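Local coordinates for chintase (Rhizomucor miehei, PDB 5YUQ), which hydrolyses the beta-1,4 glycosidic bonds of chitin, as a family 18 chitinase whose active site forms a tunnel, at residues 334-337 against 338-342; 83-86 against 87-91; 106-109 against 110-113. All blocks are in the same frame, centred on the assembly; numbering follows the deposited sequence.

How the interactions relate
All three interactions are local contacts within one TIM-barrel chain of glycosyl hydrolase family 18. Interaction 3 probably lies at the active site: Glu107 occupies the position of the family's proton donor. It follows strand 101-105 and starts with the end of the segment corresponding to the family motif. Interaction 2 is one step back in the chain, on helix 80-97, which precedes that strand. The centres of interactions 2 and 3 are 21 Å apart, and their nearest atoms about 8 Å. Interaction 1 lies on helix 329-341, its centre 28 Å from that of interaction 3. Interactions 1 and 2 are both i to i+4 contacts within barrel helices, with nearest atoms about 28 Å apart.

Interaction 1: 334-337 against 338-342; sequences DKVD and YAKKQ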
loop_
_atom_site.group_PDB
_atom_site.type_symbol
_atom_site.label_atom_id
_atom_site.label_comp_id
_atom_site.label_asym_id
_atom_site.label_seq_id
_atom_site.Cartn_x
_atom_site.Cartn_y
_atom_site.Cartn_z
ATOM N N ASP A 334 -16.368 6.135 -3.482
ATOM C CA ASP A 334 -17.077 4.910 -3.132
ATOM C C ASP A 334 -16.345 4.117 -2.058
ATOM O O ASP A 334 -16.967 3.516 -1.180
ATOM C CB ASP A 334 -17.311 4.055 -4.383
ATOM C CG ASP A 334 -18.303 4.678 -5.324
ATOM O OD1 ASP A 334 -19.057 5.586 -4.905
ATOM O OD2 ASP A 334 -18.332 4.266 -6.508
ATOM N N LYS A 335 -15.019 4.137 -2.124
ATOM C CA LYS A 335 -14.191 3.530 -1.088
ATOM C C LYS A 335 -14.358 4.254 0.242
ATOM O O LYS A 335 -14.429 3.613 1.292
ATOM C CB LYS A 335 -12.722 3.521 -1.530
ATOM C CG LYS A 335 -12.418 2.468 -2.594
ATOM C CD LYS A 335 -11.066 2.703 -3.249
ATOM C CE LYS A 335 -10.652 1.519 -4.115
ATOM N NZ LYS A 335 -11.389 1.443 -5.425
ATOM N N VAL A 336 -14.430 5.583 0.199
ATOM C CA VAL A 336 -14.632 6.366 1.419
ATOM C C VAL A 336 -15.998 6.074 2.024
ATOM O O VAL A 336 -16.111 5.885 3.239
ATOM C CB VAL A 336 -14.477 7.873 1.154
ATOM C CG1 VAL A 336 -14.985 8.687 2.342
ATOM C CG2 VAL A 336 -13.022 8.207 0.858
ATOM N N ASP A 337 -17.024 6.011 1.176
ATOM C CA ASP A 337 -18.376 5.701 1.637
ATOM C C ASP A 337 -18.384 4.345 2.339
ATOM O O ASP A 337 -18.992 4.178 3.400
ATOM C CB ASP A 337 -19.373 5.685 0.465
ATOM C CG ASP A 337 -19.544 7.048 -0.200
ATOM O OD1 ASP A 337 -19.284 8.090 0.433
ATOM O OD2 ASP A 337 -19.955 7.065 -1.382
ATOM N N TYR A 338 -17.697 3.379 1.739
ATOM C CA TYR A 338 -17.569 2.060 2.329
ATOM C C TYR A 338 -16.861 2.113 3.683
ATOM O O TYR A 338 -17.302 1.494 4.659
ATOM C CB TYR A 338 -16.804 1.129 1.384
ATOM C CG TYR A 338 -16.546 -0.217 2.009
ATOM C CD1 TYR A 338 -17.491 -1.229 1.936
ATOM C CD2 TYR A 338 -15.360 -0.476 2.691
ATOM C CE1 TYR A 338 -17.265 -2.474 2.530
ATOM C CE2 TYR A 338 -15.126 -1.707 3.279
ATOM C CZ TYR A 338 -16.078 -2.697 3.195
ATOM O OH TYR A 338 -15.840 -3.911 3.792
ATOM N N ALA A 339 -15.750 2.836 3.737
ATOM C CA ALA A 339 -14.969 2.923 4.960
ATOM C C ALA A 339 -15.796 3.533 6.091
ATOM O O ALA A 339 -15.735 3.067 7.230
ATOM C CB ALA A 339 -13.705 3.731 4.729
ATOM N N LYS A 340 -16.571 4.564 5.774
ATOM C CA LYS A 340 -17.409 5.199 6.790
ATOM C C LYS A 340 -18.524 4.268 7.271
ATOM O O LYS A 340 -18.814 4.207 8.471
ATOM C CB LYS A 340 -17.962 6.532 6.267
ATOM C CG LYS A 340 -16.875 7.563 6.000
ATOM C CD LYS A 340 -17.431 8.818 5.329
ATOM C CE LYS A 340 -18.386 9.571 6.239
ATOM N NZ LYS A 340 -17.664 10.340 7.286
ATOM N N LYS A 341 -19.132 3.535 6.342
ATOM C CA LYS A 341 -20.203 2.596 6.673
ATOM C C LYS A 341 -19.711 1.462 7.566
ATOM O O LYS A 341 -20.425 1.002 8.463
ATOM C CB LYS A 341 -20.816 2.016 5.391
ATOM C CG LYS A 341 -21.891 0.975 5.635
ATOM C CD LYS A 341 -22.748 0.751 4.392
ATOM C CE LYS A 341 -23.649 -0.470 4.556
ATOM N NZ LYS A 341 -22.861 -1.700 4.862
ATOM N N GLN A 342 -18.483 1.019 7.326
ATOM C CA GLN A 342 -17.893 -0.055 8.112
ATOM C C GLN A 342 -17.304 0.445 9.423
ATOM O O GLN A 342 -16.838 -0.355 10.230
ATOM C CB GLN A 342 -16.808 -0.768 7.308
ATOM C CG GLN A 342 -17.316 -1.492 6.082
ATOM C CD GLN A 342 -18.275 -2.606 6.427
ATOM O OE1 GLN A 342 -18.092 -3.308 7.419
ATOM N NE2 GLN A 342 -19.309 -2.775 5.611
#
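Lys340 N donates to Val336 O at 2.9 Å. The bond is fairly straight, with an N-H...O angle of 161°, and the donor lies nearly along the C=O axis. Three more bonds of the same i to i+4 kind flank it. Ala339 N reaches Lys335 O at 2.9 Å. Tyr338 N reaches Asp334 O at 3.0 Å. Lys341 N bonds to Asp337 O, also at 3.0 Å. Each backbone carbonyl of residues 334-337 thus receives a donor from the next turn. The polar ends of the side chains mostly turn to other parts of the fold. Lys335 NZ forms a salt bridge with Asp327 and also bonds to Ala195 O, while Tyr338 OH bonds to Asn212 and its ring packs on Val215 and Lys216 of helix 211-220. These bonds belong to the alpha helix 329-341, part of the outer layer of the TIM barrel. The helix leads into strand 346-350. Tyr338 has its CG anti to its own backbone N (chi1 175°), and the ring edge lies by Lys335 O, near the ring plane. On one ring face sits Gln342 CG, 3.4 Å above the plane and shifted toward the rim. Val336 and Lys340 run side by side and point the same way. Val336 CG1 meets Lys340 CD at 3.9 Å. Lys340 CG passes 3.3 Å from Val336 O before its chain bends at chi3 and chi4 and carries NZ to Asp367 O. Ala339 CB rests 3.5 Å from Lys335 O.

Interaction 2: 83-86 against 87-91; sequences FDNF and VSNLV
Phe86 packs one ring face against Leu90, one turn further along helix 80-97. Its CB is 3.2 Å from Val87 N, and CG lies 3.9 Å from the same nitrogen. With chi1 at -174°, CG stands beside the carbonyl carbon. The ring stands out from the helix, and Leu90 (chi1 -72°) bends CD1 back over it. CE2 and CZ are closest to Leu90 CD1, with CD2 and CE1 slightly farther. That methyl is 3.8 Å from the ring centroid and 14° off the ring normal, a CH-pi contact over the centre of the face. Leu76, Leu77 and Leu38 add to the packing round the ring. Phe83 makes a second apolar contact, Val87 CG2 coming in obliquely at 3.7 Å from CE1. Under both pairs run the helix bonds, Val87 N to Phe83 O and Leu90 N to Phe86 O. Another side is polar. Asn85 ND2 and Asn89 ND2 both donate to one water, at 2.8 and 3.1 Å. Asn89 ND2 also bonds to Gly36 O. The helix is therefore amphipathic: its apolar residues pack on helices 73-78 and 124-139 and strand 38-39, while a water bridges its asparagines.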
loop_
_atom_site.group_PDB
_atom_site.type_symbol
_atom_site.label_atom_id
_atom_site.label_comp_id
_atom_site.label_asym_id
_atom_site.label_seq_id
_atom_site.Cartn_x
_atom_site.Cartn_y
_atom_site.Cartn_z
ATOM N N PHE A 83 17.533 -8.448 17.290
ATOM C CA PHE A 83 16.237 -7.871 17.634
ATOM C C PHE A 83 16.440 -6.639 18.509
ATOM O O PHE A 83 15.891 -5.568 18.229
ATOM C CB PHE A 83 15.389 -8.923 18.372
ATOM C CG PHE A 83 14.029 -8.436 18.817
ATOM C CD1 PHE A 83 13.892 -7.660 19.963
ATOM C CD2 PHE A 83 12.887 -8.794 18.117
ATOM C CE1 PHE A 83 12.644 -7.209 20.379
ATOM C CE2 PHE A 83 11.633 -8.354 18.534
ATOM C CZ PHE A 83 11.516 -7.563 19.662
ATOM N N ASP A 84 17.217 -6.799 19.577
ATOM C CA ASP A 84 17.446 -5.705 20.515
ATOM C C ASP A 84 18.145 -4.538 19.830
ATOM O O ASP A 84 17.824 -3.384 20.085
ATOM C CB ASP A 84 18.272 -6.178 21.719
ATOM C CG ASP A 84 17.496 -7.089 22.642
ATOM O OD1 ASP A 84 16.251 -7.146 22.538
ATOM O OD2 ASP A 84 18.134 -7.745 23.489
ATOM N N ASN A 85 19.096 -4.845 18.958
ATOM C CA ASN A 85 19.832 -3.798 18.265
ATOM C C ASN A 85 18.932 -3.040 17.288
ATOM O O ASN A 85 18.992 -1.814 17.195
ATOM C CB ASN A 85 21.048 -4.383 17.546
ATOM C CG ASN A 85 21.871 -3.320 16.844
ATOM O OD1 ASN A 85 22.489 -2.472 17.492
ATOM N ND2 ASN A 85 21.871 -3.350 15.519
ATOM N N PHE A 86 18.083 -3.776 16.582
ATOM C CA PHE A 86 17.131 -3.178 15.652
ATOM C C PHE A 86 16.146 -2.271 16.406
ATOM O O PHE A 86 15.891 -1.138 15.990
ATOM C CB PHE A 86 16.420 -4.294 14.881
ATOM C CG PHE A 86 15.509 -3.812 13.796
ATOM C CD1 PHE A 86 15.906 -2.817 12.903
ATOM C CD2 PHE A 86 14.254 -4.377 13.648
ATOM C CE1 PHE A 86 15.051 -2.392 11.885
ATOM C CE2 PHE A 86 13.398 -3.964 12.646
ATOM C CZ PHE A 86 13.791 -2.964 11.760
ATOM N N VAL A 87 15.613 -2.756 17.525
ATOM C CA VAL A 87 14.735 -1.946 18.366
ATOM C C VAL A 87 15.425 -0.657 18.805
ATOM O O VAL A 87 14.845 0.424 18.724
ATOM C CB VAL A 87 14.241 -2.729 19.609
ATOM C CG1 VAL A 87 13.586 -1.788 20.606
ATOM C CG2 VAL A 87 13.261 -3.804 19.204
ATOM N N SER A 88 16.668 -0.779 19.256
ATOM C CA SER A 88 17.436 0.369 19.716
ATOM C C SER A 88 17.599 1.377 18.582
ATOM O O SER A 88 17.455 2.588 18.779
ATOM C CB SER A 88 18.808 -0.093 20.228
ATOM O OG SER A 88 19.560 1.000 20.735
ATOM N N ASN A 89 17.876 0.877 17.387
ATOM C CA ASN A 89 18.059 1.756 16.242
ATOM C C ASN A 89 16.765 2.443 15.828
ATOM O O ASN A 89 16.779 3.599 15.404
ATOM C CB ASN A 89 18.657 0.990 15.065
ATOM C CG ASN A 89 20.122 0.667 15.266
ATOM O OD1 ASN A 89 20.779 1.224 16.151
ATOM N ND2 ASN A 89 20.649 -0.223 14.432
ATOM N N LEU A 90 15.646 1.739 15.961
ATOM C CA LEU A 90 14.343 2.322 15.649
ATOM C C LEU A 90 13.972 3.412 16.649
ATOM O O LEU A 90 13.425 4.446 16.276
ATOM C CB LEU A 90 13.259 1.245 15.607
ATOM C CG LEU A 90 13.314 0.305 14.402
ATOM C CD1 LEU A 90 12.440 -0.912 14.651
ATOM C CD2 LEU A 90 12.862 1.032 13.138
ATOM N N VAL A 91 14.259 3.179 17.922
ATOM C CA VAL A 91 14.006 4.191 18.936
ATOM C C VAL A 91 14.879 5.411 18.671
ATOM O O VAL A 91 14.429 6.551 18.811
ATOM C CB VAL A 91 14.253 3.625 20.347
ATOM C CG1 VAL A 91 14.186 4.734 21.390
ATOM C CG2 VAL A 91 13.242 2.523 20.655
HETATM O O HOH W 1 23.462 -1.543 14.034
#

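Interaction 3: 106-109 against 110-113; sequences WEYP and NSPN
Tyr108 and Ser111 meet through their CB atoms, 3.9 Å apart, where the chain turns back after Pro109. This is the tighter part of the contact. Asn110 has a left-handed backbone conformation (phi 38°, psi 64°) at the bend. It is held there by Asp124 at its N, Asn155 at its O, and Asp156 and Gln159 at its side chain. Pro109 CA sits 3.7 Å above one face of the Trp106 indole, toward the rim. Glu107 CB lies 3.7 Å above the plane of the Tyr108 ring, over its centre. The peptide bond between Glu107 and Tyr108 is cis. The segment that corresponds to the family's DxxDxDxE motif ends at Glu107, with an asparagine in place of the middle aspartate. The carboxylate of Asp105 is close to that of Glu107. In the family this glutamate position is that of the proton donor.

The other side is looser and watery. No direct hydrogen bond joins 106-109 to 110-113. One water accepts from Tyr108 N at 3.0 Å and probably donates to Asn113 O. A second water accepts from Ser111 N at 3.2 Å and lies 2.6 Å from Tyr108 O. Asn113 is exposed, and its O approaches the edge of the Tyr108 ring, 4.2 Å from CD2. Ser111 OG takes the N-H of Asn113 at 3.0 Å and closes an ST turn. The two arms of the loop are thus joined by one CB-CB contact and by water, while Asn110 ties the bend to the surrounding protein.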
loop_
_atom_site.group_PDB
_atom_site.type_symbol
_atom_site.label_atom_id
_atom_site.label_comp_id
_atom_site.label_asym_id
_atom_site.label_seq_id
_atom_site.Cartn_x
_atom_site.Cartn_y
_atom_site.Cartn_z
ATOM N N TRP A 106 6.566 -4.464 6.636
ATOM C CA TRP A 106 7.188 -5.728 6.287
ATOM C C TRP A 106 6.317 -6.433 5.255
ATOM O O TRP A 106 5.153 -6.754 5.520
ATOM C CB TRP A 106 7.288 -6.562 7.564
ATOM C CG TRP A 106 7.964 -7.897 7.450
ATOM C CD1 TRP A 106 8.420 -8.510 6.319
ATOM C CD2 TRP A 106 8.258 -8.782 8.535
ATOM N NE1 TRP A 106 8.981 -9.730 6.638
ATOM C CE2 TRP A 106 8.888 -9.918 7.992
ATOM C CE3 TRP A 106 8.047 -8.719 9.916
ATOM C CZ2 TRP A 106 9.322 -10.976 8.780
ATOM C CZ3 TRP A 106 8.469 -9.774 10.701
ATOM C CH2 TRP A 106 9.104 -10.889 10.130
ATOM N N GLU A 107 6.884 -6.667 4.078
ATOM C CA GLU A 107 6.165 -7.313 2.994
ATOM C C GLU A 107 6.903 -8.602 2.616
ATOM O O GLU A 107 7.723 -8.570 1.704
ATOM C CB GLU A 107 6.055 -6.368 1.784
ATOM C CG GLU A 107 5.338 -5.055 2.113
ATOM C CD GLU A 107 5.119 -4.161 0.897
ATOM O OE1 GLU A 107 5.536 -4.530 -0.220
ATOM O OE2 GLU A 107 4.513 -3.084 1.061
ATOM N N TYR A 108 6.636 -9.737 3.279
ATOM C CA TYR A 108 5.598 -9.912 4.298
ATOM C C TYR A 108 6.084 -10.943 5.306
ATOM O O TYR A 108 6.973 -11.736 4.997
ATOM C CB TYR A 108 4.321 -10.463 3.654
ATOM C CG TYR A 108 3.811 -9.658 2.495
ATOM C CD1 TYR A 108 2.943 -8.594 2.695
ATOM C CD2 TYR A 108 4.196 -9.954 1.190
ATOM C CE1 TYR A 108 2.476 -7.846 1.638
ATOM C CE2 TYR A 108 3.737 -9.206 0.125
ATOM C CZ TYR A 108 2.871 -8.156 0.355
ATOM O OH TYR A 108 2.398 -7.406 -0.697
ATOM N N PRO A 109 5.506 -10.953 6.518
ATOM C CA PRO A 109 5.878 -12.011 7.459
ATOM C C PRO A 109 5.656 -13.411 6.882
ATOM O O PRO A 109 4.596 -13.680 6.305
ATOM C CB PRO A 109 4.922 -11.788 8.632
ATOM C CG PRO A 109 4.639 -10.311 8.598
ATOM C CD PRO A 109 4.633 -9.934 7.137
ATOM N N ASN A 110 6.667 -14.266 7.042
ATOM C CA ASN A 110 6.644 -15.678 6.623
ATOM C C ASN A 110 5.929 -15.936 5.303
ATOM O O ASN A 110 4.905 -16.617 5.251
ATOM C CB ASN A 110 6.080 -16.572 7.734
ATOM C CG ASN A 110 6.379 -18.027 7.483
ATOM O OD1 ASN A 110 7.292 -18.347 6.715
ATOM N ND2 ASN A 110 5.606 -18.920 8.098
ATOM N N SER A 111 6.474 -15.380 4.231
ATOM C CA SER A 111 5.824 -15.461 2.934
ATOM C C SER A 111 6.859 -15.658 1.846
ATOM O O SER A 111 7.896 -15.010 1.867
ATOM C CB SER A 111 5.047 -14.173 2.665
ATOM O OG SER A 111 4.400 -14.219 1.405
ATOM N N PRO A 112 6.586 -16.578 0.910
ATOM C CA PRO A 112 7.438 -16.753 -0.269
ATOM C C PRO A 112 7.070 -15.718 -1.315
ATOM O O PRO A 112 7.697 -15.637 -2.372
ATOM C CB PRO A 112 7.043 -18.141 -0.772
ATOM C CG PRO A 112 5.608 -18.253 -0.401
ATOM C CD PRO A 112 5.497 -17.570 0.950
ATOM N N ASN A 113 6.032 -14.942 -1.025
ATOM C CA ASN A 113 5.658 -13.835 -1.883
ATOM C C ASN A 113 6.291 -12.570 -1.321
ATOM O O ASN A 113 7.013 -12.636 -0.331
ATOM C CB ASN A 113 4.140 -13.758 -2.017
ATOM C CG ASN A 113 3.551 -15.065 -2.525
ATOM O OD1 ASN A 113 4.150 -15.737 -3.368
ATOM N ND2 ASN A 113 2.395 -15.446 -1.998
HETATM O O HOH W 2 8.317 -11.935 2.222
HETATM O O HOH W 3 8.918 -13.388 4.626
#